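3-oxoacyl-(Acyl-carrier protein) synthase (Burkholderia xenovorans, PDB 4EFI) probably catalyses the condensation of an acyl group with a malonyl-type extender unit in fatty-acid or related acyl-chain synthesis. Local coordinates at residues L126-P132 with S302-P307; V154-S159 with F173-G177; Y264-H270 with Q324-F330; V291-I295 with L308-E313. All coordinates share one frame; numbering follows the deposited sequence. Where two conformers were deposited one is given.

Contact 1: residues L126-P132 with S302-P307; sequences LGCSGYP and SCASIP
The phenol ring of Tyr131 lies against the pyrrolidine ring of Pro307, whose CD sits 3.6 Å from the Tyr131 ring centroid, over one face and 15° off the ring normal. This is a CH-pi contact. CB and CG of Pro307 continue the overlap toward the hydroxyl end, so the two side chains run past one another in opposite senses. Ile306 comes in obliquely with its CG2 branch, 3.6 Å from Tyr131 CD2, while at the end of its other branch Ile306 CD1 lies 4.3 Å from Pro132 CD. Tyr131 gains this position from a trans first torsion (-169°), which carries the ring out between the two chain segments. A flat aromatic suits the site because it can lie against the proline, while its polar end is satisfied farther on: OH is hydrogen-bonded to Thr180.

Beyond the rings the backbones close up, with the CA atoms of Cys128 and Cys303 4.5 Å apart. Gly130 suits its place because there is little room on its side toward Cys303 and Gly127 O. A type I turn from Gly127 to Gly130, closed by Gly130 N to Gly127 O at 3.1 Å, leads into the helix. Ser302 has a positive phi (54°); its OG bonds to Asp156 and to an unidentified small molecule.

Two helix starts meeting near the centre of the chain are characteristic of the thiolase fold, whose middle layer holds paired helices between two sheets. Cys128, with His270 and Asn300 nearby, is consistent with the Cys-His-Asn active site of ketoacyl synthases III.

Contact 2: residues V154-S159 with F173-G177; sequences VGDTIS and FGDAG
Ile158 lays its CG2 methyl over one face of the Phe173 ring, 3.9 Å from the ring centroid and 20° off the normal, a CH-pi contact between two buried apolar groups. The branch gets there because it stands trans to the isoleucine's own backbone N, with CG1 (chi1 -64°) turned elsewhere.

Beside it, Asp175 points its carboxylate toward the 3-10 segment that includes Ser159. OD1 receives the backbone N of Ser159 at 3.0 Å and 167°, while OD2 takes the hydroxyl OG of Ser159 at a short 2.5 Å; both oxygens use their syn lone pairs. This fork fixes the rotation of the carboxylate, and OD2 has a further partner in the backbone N of Ala60. A serine suits the position by offering two donors from one residue. One water adds a bridge, accepting from Ile158 N and donating to Gly174 O.

On the other side of Thr157 and Asp175 the chains pair as antiparallel strands. Asp156 and Ala176 form a hydrogen-bonded pair, strong from Asp156 N to Ala176 O (3.0 Å) and weak in return. At the next, non-hydrogen-bonded pair, Gly155 and Gly177 bring their CA atoms to 3.8 Å, a spacing that would leave no room for a CB on Gly155.

The strands are neighbours inside a mixed sheet: Gly155 pairs onward with Val94 of strand 90-94 and Gly177 with Cys25 of strand 17-26. The carboxylate of Asp156 leaves the pair to bind Thr97, beside the segment that leads into helix 305-313.

Contact 3: residues Y264-H270 with Q324-F330; sequences YDAFLFH and QLGMFGF
Backbone hydrogen bonds zip Tyr264-His270 to Gln324-Phe330 in parallel register. Gly326 N gives to Ala266 O, Leu268 N to Gly326 O at 2.8 Å, Phe328 N to Leu268 O, and His270 N to Phe328 O at 2.9 Å. Before the strand proper, Asp265 N donates to Gln324 O, and the Asp265 side chain accepts in return: OD2 takes Gln324 N at 2.9 Å through its anti lone pair, while OD1 forms a salt bridge with Arg317. Ala266 N, though buried here, has no partner in the model.

These are adjacent parallel strands, 266-269 at the edge of a five-stranded mixed sheet, joined by a helical connection of the beta-alpha-beta kind.

Apolar packing divides between the sheet's faces. On one, Leu268 CD1 touches Met327 CG (4.1 Å), and Ala266 CB meets Leu325 CD2 (3.8 Å); Leu268 and Met327 also pack on helix 305-313. The other carries phenylalanines, with Gly326 leaving space for the rings of Phe328, Tyr264 and Phe267.

Among the aromatic contacts, Gln324, its chain bent at the second torsion, sets CG over one face of Tyr264, 3.8 Å from the ring centroid and 14° off the normal (CH-pi). Phe328 CD2 lies over a face of Phe269, the planes oblique. Phe330, whose first torsion of 41° sets CG between the backbone N and the carbonyl carbon, presents a face to the edge of the His270 ring, centroids 5.4 Å apart and planes at 74°. The imidazole's ND1 bonds to Ser305 OG.

Contact 4: residues V291-I295 with L308-E313; sequences VPVNI and LLITTE
The loop that leads into helix 295-298 here crosses the last turns of helix 305-313, and Asn294, the N-cap residue by position, faces that helix. Its side chain makes no capping bond and reaches across: ND2 donates to Thr312 OG1 at 2.9 Å and 158°, with the acceptor close to the amide plane. Thr312 OG1 in turn donates to Glu313 OE2 at 2.7 Å, using that oxygen's anti lone pair, so one hydroxyl relays between amide and carboxylate. Asparagine suits this place because its short amide carries an N-H into a buried spot; a first torsion of 70° aims the amide at the helix instead of along the loop.

Leu309 packs against the same amide: its CD1 methyl sits over the flat group, 3.5 Å from Asn294 CG, while its CD2 approaches Pro292 O at 3.7 Å. The Pro292 ring closes the other end, its CB lying 4.1 Å from Leu309 CG and equally far from Glu313 CG. A rigid proline gives the helix a compact apolar surface there. Glu313 folds back through a bent chain, and a water donates to both Val293 O (2.8 Å) and Glu313 OE1 (2.9 Å), bridging loop to helix at the partly exposed margin.

The loop is also tied to Gln271, whose OE1 bonds to Asn294 N. Pro292 and Leu309 both lie against Leu268 of strand 266-269, while elsewhere on the helix Leu308 packs on strand 17-26 and Thr312 touches strand 349-353.

Overall arrangement
The centre of contact 1 lies about 2 Å from the centre of the chain, and this contact joins the others. Ser302 OG is 2.8 Å from Asp156 OD2 of contact 2, and Ser305 OG is 2.8 Å from His270 ND1 of contact 3, which ties the likely active site to both sheets. Contacts 2 and 3 themselves do not touch: their nearest atoms are about 6 Å apart and their centres about 20 Å. Asn300 spans part of this interval, adjoining Phe173, Ser302 and His270. Contact 4 shares helix 305-313 with contact 1 and abuts contact 3, where Leu268 CD2 reaches Leu309 CD2 at 3.6 Å; Leu308 also touches Ala176 of contact 2.

Contact 1: residues L126-P132 with S302-P307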
loop_
_atom_site.group_PDB
_atom_site.type_symbol
_atom_site.label_atom_id
_atom_site.label_comp_id
_atom_site.label_asym_id
_atom_site.label_seq_id
_atom_site.Cartn_x
_atom_site.Cartn_y
_atom_site.Cartn_z
ATOM N N LEU A 126 2.703 6.706 6.440
ATOM C CA LEU A 126 3.222 6.585 5.084
ATOM C C LEU A 126 2.071 6.269 4.169
ATOM O O LEU A 126 1.059 5.686 4.586
ATOM C CB LEU A 126 4.239 5.453 4.993
ATOM C CG LEU A 126 5.582 5.718 5.648
ATOM C CD1 LEU A 126 6.339 4.399 5.770
ATOM C CD2 LEU A 126 6.386 6.755 4.867
ATOM N N GLY A 127 2.223 6.641 2.902
ATOM C CA GLY A 127 1.190 6.399 1.908
ATOM C C GLY A 127 1.610 5.313 0.941
ATOM O O GLY A 127 1.827 4.177 1.345
ATOM N N CYS A 128 1.733 5.664 -0.326
ATOM C CA CYS A 128 1.891 4.639 -1.345
ATOM C C CYS A 128 3.190 3.822 -1.240
ATOM O O CYS A 128 3.288 2.792 -1.897
ATOM C CB CYS A 128 1.650 5.238 -2.734
ATOM S SG CYS A 128 -0.007 5.964 -2.895
ATOM N N SER A 129 4.235 4.403 -0.655
ATOM C CA SER A 129 5.550 3.777 -0.536
ATOM C C SER A 129 5.659 2.912 0.715
ATOM O O SER A 129 6.718 2.376 1.024
ATOM C CB SER A 129 6.642 4.845 -0.507
ATOM O OG SER A 129 6.681 5.485 0.756
ATOM N N GLY A 130 4.554 2.793 1.436
ATOM C CA GLY A 130 4.587 2.250 2.789
ATOM C C GLY A 130 4.739 0.750 2.928
ATOM O O GLY A 130 5.276 0.307 3.937
ATOM N N TYR A 131 4.272 -0.046 1.969
ATOM C CA TYR A 131 4.271 -1.490 2.211
ATOM C C TYR A 131 5.694 -2.063 2.267
ATOM O O TYR A 131 6.012 -2.796 3.205
ATOM C CB TYR A 131 3.378 -2.248 1.238
ATOM C CG TYR A 131 3.171 -3.692 1.644
ATOM C CD1 TYR A 131 2.431 -4.024 2.774
ATOM C CD2 TYR A 131 3.682 -4.733 0.878
ATOM C CE1 TYR A 131 2.237 -5.326 3.137
ATOM C CE2 TYR A 131 3.480 -6.032 1.218
ATOM C CZ TYR A 131 2.749 -6.335 2.356
ATOM O OH TYR A 131 2.547 -7.666 2.664
ATOM N N PRO A 132 6.557 -1.737 1.290
ATOM C CA PRO A 132 7.913 -2.298 1.402
ATOM C C PRO A 132 8.641 -1.827 2.654
ATOM O O PRO A 132 9.432 -2.542 3.233
ATOM C CB PRO A 132 8.602 -1.838 0.113
ATOM C CG PRO A 132 7.474 -1.626 -0.827
ATOM C CD PRO A 132 6.370 -1.046 0.010
ATOM N N SER A 302 -4.103 3.180 -2.219
ATOM C CA SER A 302 -3.058 3.833 -1.416
ATOM C C SER A 302 -2.166 2.787 -0.763
ATOM O O SER A 302 -1.607 1.934 -1.445
ATOM C CB SER A 302 -3.722 4.693 -0.342
ATOM O OG SER A 302 -2.744 5.435 0.395
ATOM N N CYS A 303 -1.758 2.925 0.486
ATOM C CA CYS A 303 -0.787 1.990 1.058
ATOM C C CYS A 303 -1.210 0.516 1.016
ATOM O O CYS A 303 -0.358 -0.358 1.092
ATOM C CB CYS A 303 -0.427 2.354 2.506
ATOM S SG CYS A 303 -1.825 2.398 3.623
ATOM N N ALA A 304 -2.510 0.252 0.910
ATOM C CA ALA A 304 -2.990 -1.129 0.818
ATOM C C ALA A 304 -2.772 -1.772 -0.544
ATOM O O ALA A 304 -3.014 -2.977 -0.696
ATOM C CB ALA A 304 -4.451 -1.200 1.161
ATOM N N SER A 305 -2.338 -1.002 -1.535
ATOM C CA SER A 305 -2.440 -1.474 -2.903
ATOM C C SER A 305 -1.588 -2.723 -3.167
ATOM O O SER A 305 -2.039 -3.632 -3.856
ATOM C CB SER A 305 -2.106 -0.350 -3.877
ATOM O OG SER A 305 -0.729 -0.042 -3.801
ATOM N N ILE A 306 -0.363 -2.781 -2.658
ATOM C CA ILE A 306 0.470 -3.955 -2.902
ATOM C C ILE A 306 -0.033 -5.221 -2.191
ATOM O O ILE A 306 -0.184 -6.263 -2.812
ATOM C CB ILE A 306 1.965 -3.656 -2.614
ATOM C CG1 ILE A 306 2.496 -2.651 -3.641
ATOM C CG2 ILE A 306 2.762 -4.952 -2.634
ATOM C CD1 ILE A 306 3.886 -2.113 -3.339
ATOM N N PRO A 307 -0.309 -5.158 -0.875
ATOM C CA PRO A 307 -0.836 -6.382 -0.254
ATOM C C PRO A 307 -2.192 -6.814 -0.843
ATOM O O PRO A 307 -2.459 -8.010 -0.963
ATOM C CB PRO A 307 -0.929 -6.029 1.242
ATOM C CG PRO A 307 -0.873 -4.539 1.308
ATOM C CD PRO A 307 -0.009 -4.128 0.122
#

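Contact 2: residues V154-S159 with F173-G177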
loop_
_atom_site.group_PDB
_atom_site.type_symbol
_atom_site.label_atom_id
_atom_site.label_comp_id
_atom_site.label_asym_id
_atom_site.label_seq_id
_atom_site.Cartn_x
_atom_site.Cartn_y
_atom_site.Cartn_z
ATOM N N VAL A 154 -1.782 -2.530 7.319
ATOM C CA VAL A 154 -1.492 -1.528 6.312
ATOM C C VAL A 154 -2.802 -1.258 5.572
ATOM O O VAL A 154 -3.366 -2.158 4.932
ATOM C CB VAL A 154 -0.382 -1.981 5.355
ATOM C CG1 VAL A 154 -0.103 -0.878 4.309
ATOM C CG2 VAL A 154 0.865 -2.346 6.155
ATOM N N GLY A 155 -3.330 -0.044 5.703
ATOM C CA GLY A 155 -4.658 0.214 5.164
ATOM C C GLY A 155 -4.972 1.687 5.102
ATOM O O GLY A 155 -4.306 2.519 5.722
ATOM N N ASP A 156 -6.018 2.019 4.358
ATOM C CA ASP A 156 -6.411 3.415 4.209
ATOM C C ASP A 156 -7.857 3.482 3.767
ATOM O O ASP A 156 -8.368 2.551 3.111
ATOM C CB ASP A 156 -5.556 4.123 3.147
ATOM C CG ASP A 156 -4.588 5.141 3.719
ATOM O OD1 ASP A 156 -4.794 5.698 4.815
ATOM O OD2 ASP A 156 -3.585 5.393 3.026
ATOM N N THR A 157 -8.506 4.592 4.085
ATOM C CA THR A 157 -9.801 4.921 3.486
ATOM C C THR A 157 -9.661 6.313 2.851
ATOM O O THR A 157 -10.222 7.295 3.320
ATOM C CB THR A 157 -10.969 4.903 4.486
ATOM O OG1 THR A 157 -10.734 5.855 5.522
ATOM C CG2 THR A 157 -11.135 3.531 5.121
ATOM N N ILE A 158 -8.895 6.403 1.768
ATOM C CA ILE A 158 -8.657 7.692 1.128
ATOM C C ILE A 158 -9.951 8.284 0.594
ATOM O O ILE A 158 -10.046 9.502 0.394
ATOM C CB ILE A 158 -7.622 7.606 -0.022
ATOM C CG1 ILE A 158 -6.263 7.205 0.540
ATOM C CG2 ILE A 158 -7.544 8.916 -0.830
ATOM C CD1 ILE A 158 -5.716 8.118 1.611
ATOM N N SER A 159 -10.974 7.468 0.364
ATOM C CA SER A 159 -12.250 8.016 -0.097
ATOM C C SER A 159 -12.764 9.123 0.838
ATOM O O SER A 159 -13.452 10.046 0.378
ATOM C CB SER A 159 -13.311 6.919 -0.234
ATOM O OG SER A 159 -13.681 6.471 1.037
ATOM N N PHE A 173 -9.686 6.715 -6.431
ATOM C CA PHE A 173 -9.374 6.046 -5.167
ATOM C C PHE A 173 -10.462 5.116 -4.651
ATOM O O PHE A 173 -11.666 5.431 -4.686
ATOM C CB PHE A 173 -9.026 7.073 -4.084
ATOM C CG PHE A 173 -7.733 7.793 -4.340
ATOM C CD1 PHE A 173 -6.521 7.153 -4.139
ATOM C CD2 PHE A 173 -7.722 9.098 -4.804
ATOM C CE1 PHE A 173 -5.311 7.829 -4.385
ATOM C CE2 PHE A 173 -6.532 9.759 -5.053
ATOM C CZ PHE A 173 -5.342 9.127 -4.851
ATOM N N GLY A 174 -10.010 3.986 -4.128
ATOM C CA GLY A 174 -10.842 3.047 -3.405
ATOM C C GLY A 174 -10.232 2.789 -2.037
ATOM O O GLY A 174 -9.125 3.261 -1.744
ATOM N N ASP A 175 -10.938 2.015 -1.221
ATOM C CA ASP A 175 -10.543 1.755 0.157
ATOM C C ASP A 175 -10.232 0.277 0.390
ATOM O O ASP A 175 -10.892 -0.598 -0.164
ATOM C CB ASP A 175 -11.659 2.185 1.108
ATOM C CG ASP A 175 -11.958 3.667 1.032
ATOM O OD1 ASP A 175 -11.080 4.435 0.596
ATOM O OD2 ASP A 175 -13.071 4.064 1.420
ATOM N N ALA A 176 -9.193 0.009 1.173
ATOM C CA ALA A 176 -8.877 -1.347 1.601
ATOM C C ALA A 176 -8.028 -1.334 2.866
ATOM O O ALA A 176 -7.315 -0.373 3.129
ATOM C CB ALA A 176 -8.153 -2.091 0.491
ATOM N N GLY A 177 -8.082 -2.425 3.621
ATOM C CA GLY A 177 -7.215 -2.627 4.767
ATOM C C GLY A 177 -6.625 -4.022 4.703
ATOM O O GLY A 177 -7.266 -4.936 4.198
HETATM O O HOH W 1 -7.723 4.119 0.493
#

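Contact 3: residues Y264-H270 with Q324-F330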
loop_
_atom_site.group_PDB
_atom_site.type_symbol
_atom_site.label_atom_id
_atom_site.label_comp_id
_atom_site.label_asym_id
_atom_site.label_seq_id
_atom_site.Cartn_x
_atom_site.Cartn_y
_atom_site.Cartn_z
ATOM N N TYR A 264 11.767 -13.707 -11.996
ATOM C CA TYR A 264 10.739 -13.222 -11.077
ATOM C C TYR A 264 9.372 -13.728 -11.513
ATOM O O TYR A 264 9.075 -13.804 -12.703
ATOM C CB TYR A 264 10.714 -11.700 -11.044
ATOM C CG TYR A 264 11.801 -11.107 -10.167
ATOM C CD1 TYR A 264 13.126 -11.109 -10.563
ATOM C CD2 TYR A 264 11.491 -10.545 -8.936
ATOM C CE1 TYR A 264 14.110 -10.589 -9.766
ATOM C CE2 TYR A 264 12.479 -10.018 -8.127
ATOM C CZ TYR A 264 13.768 -10.037 -8.550
ATOM O OH TYR A 264 14.740 -9.521 -7.724
ATOM N N ASP A 265 8.537 -14.055 -10.541
ATOM C CA ASP A 265 7.184 -14.488 -10.818
ATOM C C ASP A 265 6.246 -13.310 -10.990
ATOM O O ASP A 265 5.255 -13.383 -11.719
ATOM C CB ASP A 265 6.705 -15.441 -9.721
ATOM C CG ASP A 265 7.466 -16.731 -9.744
ATOM O OD1 ASP A 265 7.318 -17.471 -10.744
ATOM O OD2 ASP A 265 8.291 -17.002 -8.842
ATOM N N ALA A 266 6.531 -12.213 -10.310
ATOM C CA ALA A 266 5.721 -11.006 -10.438
ATOM C C ALA A 266 6.486 -9.790 -9.954
ATOM O O ALA A 266 7.301 -9.874 -9.030
ATOM C CB ALA A 266 4.413 -11.132 -9.671
ATOM N N PHE A 267 6.160 -8.654 -10.565
ATOM C CA PHE A 267 6.593 -7.329 -10.150
ATOM C C PHE A 267 5.338 -6.584 -9.715
ATOM O O PHE A 267 4.481 -6.269 -10.541
ATOM C CB PHE A 267 7.260 -6.601 -11.320
ATOM C CG PHE A 267 8.452 -7.351 -11.894
ATOM C CD1 PHE A 267 9.694 -7.316 -11.274
ATOM C CD2 PHE A 267 8.313 -8.112 -13.035
ATOM C CE1 PHE A 267 10.774 -8.022 -11.814
ATOM C CE2 PHE A 267 9.374 -8.805 -13.555
ATOM C CZ PHE A 267 10.597 -8.768 -12.946
ATOM N N LEU A 268 5.237 -6.327 -8.415
ATOM C CA LEU A 268 4.037 -5.774 -7.795
ATOM C C LEU A 268 4.234 -4.296 -7.552
ATOM O O LEU A 268 5.023 -3.922 -6.677
ATOM C CB LEU A 268 3.802 -6.496 -6.479
ATOM C CG LEU A 268 3.685 -8.011 -6.605
ATOM C CD1 LEU A 268 3.804 -8.664 -5.252
ATOM C CD2 LEU A 268 2.354 -8.364 -7.250
ATOM N N PHE A 269 3.546 -3.465 -8.324
ATOM C CA PHE A 269 3.635 -2.023 -8.192
ATOM C C PHE A 269 2.442 -1.474 -7.460
ATOM O O PHE A 269 1.316 -1.944 -7.626
ATOM C CB PHE A 269 3.662 -1.355 -9.567
ATOM C CG PHE A 269 4.963 -1.516 -10.303
ATOM C CD1 PHE A 269 5.236 -2.679 -10.995
ATOM C CD2 PHE A 269 5.923 -0.517 -10.284
ATOM C CE1 PHE A 269 6.448 -2.849 -11.675
ATOM C CE2 PHE A 269 7.125 -0.677 -10.960
ATOM C CZ PHE A 269 7.381 -1.850 -11.657
ATOM N N HIS A 270 2.664 -0.407 -6.710
ATOM C CA HIS A 270 1.566 0.391 -6.225
ATOM C C HIS A 270 0.683 0.733 -7.398
ATOM O O HIS A 270 1.178 1.146 -8.463
ATOM C CB HIS A 270 2.086 1.656 -5.568
ATOM C CG HIS A 270 1.036 2.715 -5.396
ATOM N ND1 HIS A 270 -0.112 2.489 -4.739
ATOM C CD2 HIS A 270 0.983 4.030 -5.840
ATOM C CE1 HIS A 270 -0.858 3.602 -4.752
ATOM N NE2 HIS A 270 -0.186 4.543 -5.426
ATOM N N GLN A 324 9.221 -15.694 -6.446
ATOM C CA GLN A 324 10.210 -14.633 -6.404
ATOM C C GLN A 324 9.501 -13.349 -6.766
ATOM O O GLN A 324 9.007 -13.186 -7.876
ATOM C CB GLN A 324 11.333 -14.907 -7.401
ATOM C CG GLN A 324 12.408 -13.808 -7.446
ATOM C CD GLN A 324 13.190 -13.712 -6.156
ATOM O OE1 GLN A 324 13.235 -14.660 -5.382
ATOM N NE2 GLN A 324 13.791 -12.552 -5.906
ATOM N N LEU A 325 9.415 -12.439 -5.813
ATOM C CA LEU A 325 8.672 -11.212 -6.013
ATOM C C LEU A 325 9.501 -9.949 -5.856
ATOM O O LEU A 325 10.375 -9.863 -4.981
ATOM C CB LEU A 325 7.542 -11.138 -4.981
ATOM C CG LEU A 325 6.551 -12.315 -5.016
ATOM C CD1 LEU A 325 5.548 -12.198 -3.893
ATOM C CD2 LEU A 325 5.846 -12.360 -6.342
ATOM N N GLY A 326 9.171 -8.956 -6.680
ATOM C CA GLY A 326 9.644 -7.594 -6.490
ATOM C C GLY A 326 8.451 -6.709 -6.208
ATOM O O GLY A 326 7.383 -6.914 -6.786
ATOM N N MET A 327 8.609 -5.753 -5.299
ATOM C CA MET A 327 7.510 -4.879 -4.864
ATOM C C MET A 327 8.006 -3.448 -4.926
ATOM O O MET A 327 9.114 -3.180 -4.487
ATOM C CB MET A 327 7.068 -5.197 -3.437
ATOM C CG MET A 327 6.680 -6.636 -3.244
ATOM S SD MET A 327 6.156 -6.949 -1.566
ATOM C CE MET A 327 6.045 -8.741 -1.540
ATOM N N PHE A 328 7.217 -2.545 -5.498
ATOM C CA PHE A 328 7.657 -1.164 -5.719
ATOM C C PHE A 328 6.546 -0.209 -5.366
ATOM O O PHE A 328 5.513 -0.202 -6.018
ATOM C CB PHE A 328 8.080 -0.984 -7.185
ATOM C CG PHE A 328 9.101 -1.982 -7.624
ATOM C CD1 PHE A 328 10.435 -1.820 -7.277
ATOM C CD2 PHE A 328 8.721 -3.131 -8.287
ATOM C CE1 PHE A 328 11.378 -2.767 -7.624
ATOM C CE2 PHE A 328 9.664 -4.088 -8.639
ATOM C CZ PHE A 328 10.993 -3.893 -8.315
ATOM N N GLY A 329 6.780 0.586 -4.328
ATOM C CA GLY A 329 5.825 1.579 -3.878
ATOM C C GLY A 329 6.414 2.964 -4.038
ATOM O O GLY A 329 7.612 3.162 -3.866
ATOM N N PHE A 330 5.569 3.915 -4.409
ATOM C CA PHE A 330 6.004 5.283 -4.634
ATOM C C PHE A 330 4.830 6.225 -4.413
ATOM O O PHE A 330 3.680 5.835 -4.586
ATOM C CB PHE A 330 6.507 5.414 -6.071
ATOM C CG PHE A 330 5.652 4.682 -7.061
ATOM C CD1 PHE A 330 5.797 3.319 -7.245
ATOM C CD2 PHE A 330 4.683 5.352 -7.785
ATOM C CE1 PHE A 330 5.001 2.640 -8.143
ATOM C CE2 PHE A 330 3.884 4.677 -8.686
ATOM C CZ PHE A 330 4.044 3.319 -8.865
#

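Contact 4: residues V291-I295 with L308-E313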
loop_
_atom_site.group_PDB
_atom_site.type_symbol
_atom_site.label_atom_id
_atom_site.label_comp_id
_atom_site.label_asym_id
_atom_site.label_seq_id
_atom_site.Cartn_x
_atom_site.Cartn_y
_atom_site.Cartn_z
ATOM N N VAL A 291 3.348 -8.188 -14.521
ATOM C CA VAL A 291 3.071 -6.972 -13.748
ATOM C C VAL A 291 1.574 -6.973 -13.425
ATOM O O VAL A 291 0.775 -6.463 -14.196
ATOM C CB VAL A 291 3.450 -5.705 -14.562
ATOM C CG1 VAL A 291 3.164 -4.425 -13.760
ATOM C CG2 VAL A 291 4.914 -5.738 -14.970
ATOM N N PRO A 292 1.173 -7.582 -12.293
ATOM C CA PRO A 292 -0.266 -7.731 -12.012
ATOM C C PRO A 292 -0.974 -6.397 -11.786
ATOM O O PRO A 292 -0.389 -5.430 -11.301
ATOM C CB PRO A 292 -0.272 -8.562 -10.728
ATOM C CG PRO A 292 1.039 -9.347 -10.802
ATOM C CD PRO A 292 1.996 -8.361 -11.352
ATOM N N VAL A 293 -2.246 -6.366 -12.155
ATOM C CA VAL A 293 -3.066 -5.168 -12.033
ATOM C C VAL A 293 -4.426 -5.575 -11.493
ATOM O O VAL A 293 -5.056 -6.519 -11.992
ATOM C CB VAL A 293 -3.255 -4.466 -13.404
ATOM C CG1 VAL A 293 -4.206 -3.292 -13.294
ATOM C CG2 VAL A 293 -1.912 -3.986 -13.930
ATOM N N ASN A 294 -4.888 -4.871 -10.474
ATOM C CA ASN A 294 -6.238 -5.076 -9.933
ATOM C C ASN A 294 -6.976 -3.756 -9.733
ATOM O O ASN A 294 -8.049 -3.716 -9.124
ATOM C CB ASN A 294 -6.243 -5.908 -8.642
ATOM C CG ASN A 294 -5.644 -5.172 -7.458
ATOM O OD1 ASN A 294 -5.146 -4.060 -7.600
ATOM N ND2 ASN A 294 -5.670 -5.796 -6.288
ATOM N N ILE A 295 -6.459 -2.687 -10.327
ATOM C CA ILE A 295 -7.035 -1.357 -10.201
ATOM C C ILE A 295 -8.434 -1.326 -10.817
ATOM O O ILE A 295 -9.291 -0.519 -10.431
ATOM C CB ILE A 295 -6.054 -0.308 -10.806
ATOM C CG1 ILE A 295 -6.266 1.064 -10.152
ATOM C CG2 ILE A 295 -6.171 -0.297 -12.301
ATOM C CD1 ILE A 295 -5.381 2.166 -10.698
ATOM N N LEU A 308 -3.021 -5.862 -1.261
ATOM C CA LEU A 308 -4.297 -6.206 -1.900
ATOM C C LEU A 308 -4.029 -6.904 -3.235
ATOM O O LEU A 308 -4.669 -7.913 -3.576
ATOM C CB LEU A 308 -5.172 -4.957 -2.084
ATOM C CG LEU A 308 -6.554 -5.210 -2.704
ATOM C CD1 LEU A 308 -7.423 -6.090 -1.838
ATOM C CD2 LEU A 308 -7.215 -3.860 -2.977
ATOM N N LEU A 309 -3.022 -6.441 -3.953
ATOM C CA LEU A 309 -2.617 -7.056 -5.206
ATOM C C LEU A 309 -2.162 -8.505 -4.949
ATOM O O LEU A 309 -2.507 -9.423 -5.709
ATOM C CB LEU A 309 -1.506 -6.220 -5.842
ATOM C CG LEU A 309 -1.176 -6.425 -7.303
ATOM C CD1 LEU A 309 -2.336 -6.042 -8.172
ATOM C CD2 LEU A 309 0.036 -5.569 -7.601
ATOM N N ILE A 310 -1.388 -8.725 -3.887
ATOM C CA ILE A 310 -0.956 -10.076 -3.540
ATOM C C ILE A 310 -2.169 -10.962 -3.313
ATOM O O ILE A 310 -2.244 -12.063 -3.843
ATOM C CB ILE A 310 -0.058 -10.081 -2.285
ATOM C CG1 ILE A 310 1.239 -9.343 -2.582
ATOM C CG2 ILE A 310 0.209 -11.509 -1.787
ATOM C CD1 ILE A 310 2.106 -9.076 -1.384
ATOM N N THR A 311 -3.123 -10.515 -2.501
ATOM C CA THR A 311 -4.228 -11.407 -2.149
ATOM C C THR A 311 -5.184 -11.660 -3.304
ATOM O O THR A 311 -5.671 -12.783 -3.460
ATOM C CB THR A 311 -4.993 -10.981 -0.867
ATOM O OG1 THR A 311 -5.693 -9.746 -1.075
ATOM C CG2 THR A 311 -4.054 -10.833 0.300
ATOM N N THR A 312 -5.471 -10.658 -4.121
ATOM C CA THR A 312 -6.425 -10.842 -5.200
ATOM C C THR A 312 -5.807 -11.499 -6.433
ATOM O O THR A 312 -6.529 -12.166 -7.188
ATOM C CB THR A 312 -7.136 -9.534 -5.632
ATOM O OG1 THR A 312 -6.219 -8.664 -6.296
ATOM C CG2 THR A 312 -7.759 -8.823 -4.470
ATOM N N GLU A 313 -4.499 -11.337 -6.656
ATOM C CA GLU A 313 -3.890 -11.830 -7.899
ATOM C C GLU A 313 -2.994 -13.047 -7.715
ATOM O O GLU A 313 -2.832 -13.820 -8.671
ATOM C CB GLU A 313 -3.094 -10.720 -8.605
ATOM C CG GLU A 313 -3.874 -9.445 -8.895
ATOM C CD GLU A 313 -5.212 -9.688 -9.541
ATOM O OE1 GLU A 313 -5.228 -10.179 -10.693
ATOM O OE2 GLU A 313 -6.264 -9.370 -8.938
HETATM O O HOH W 2 -6.788 -8.637 -12.604
#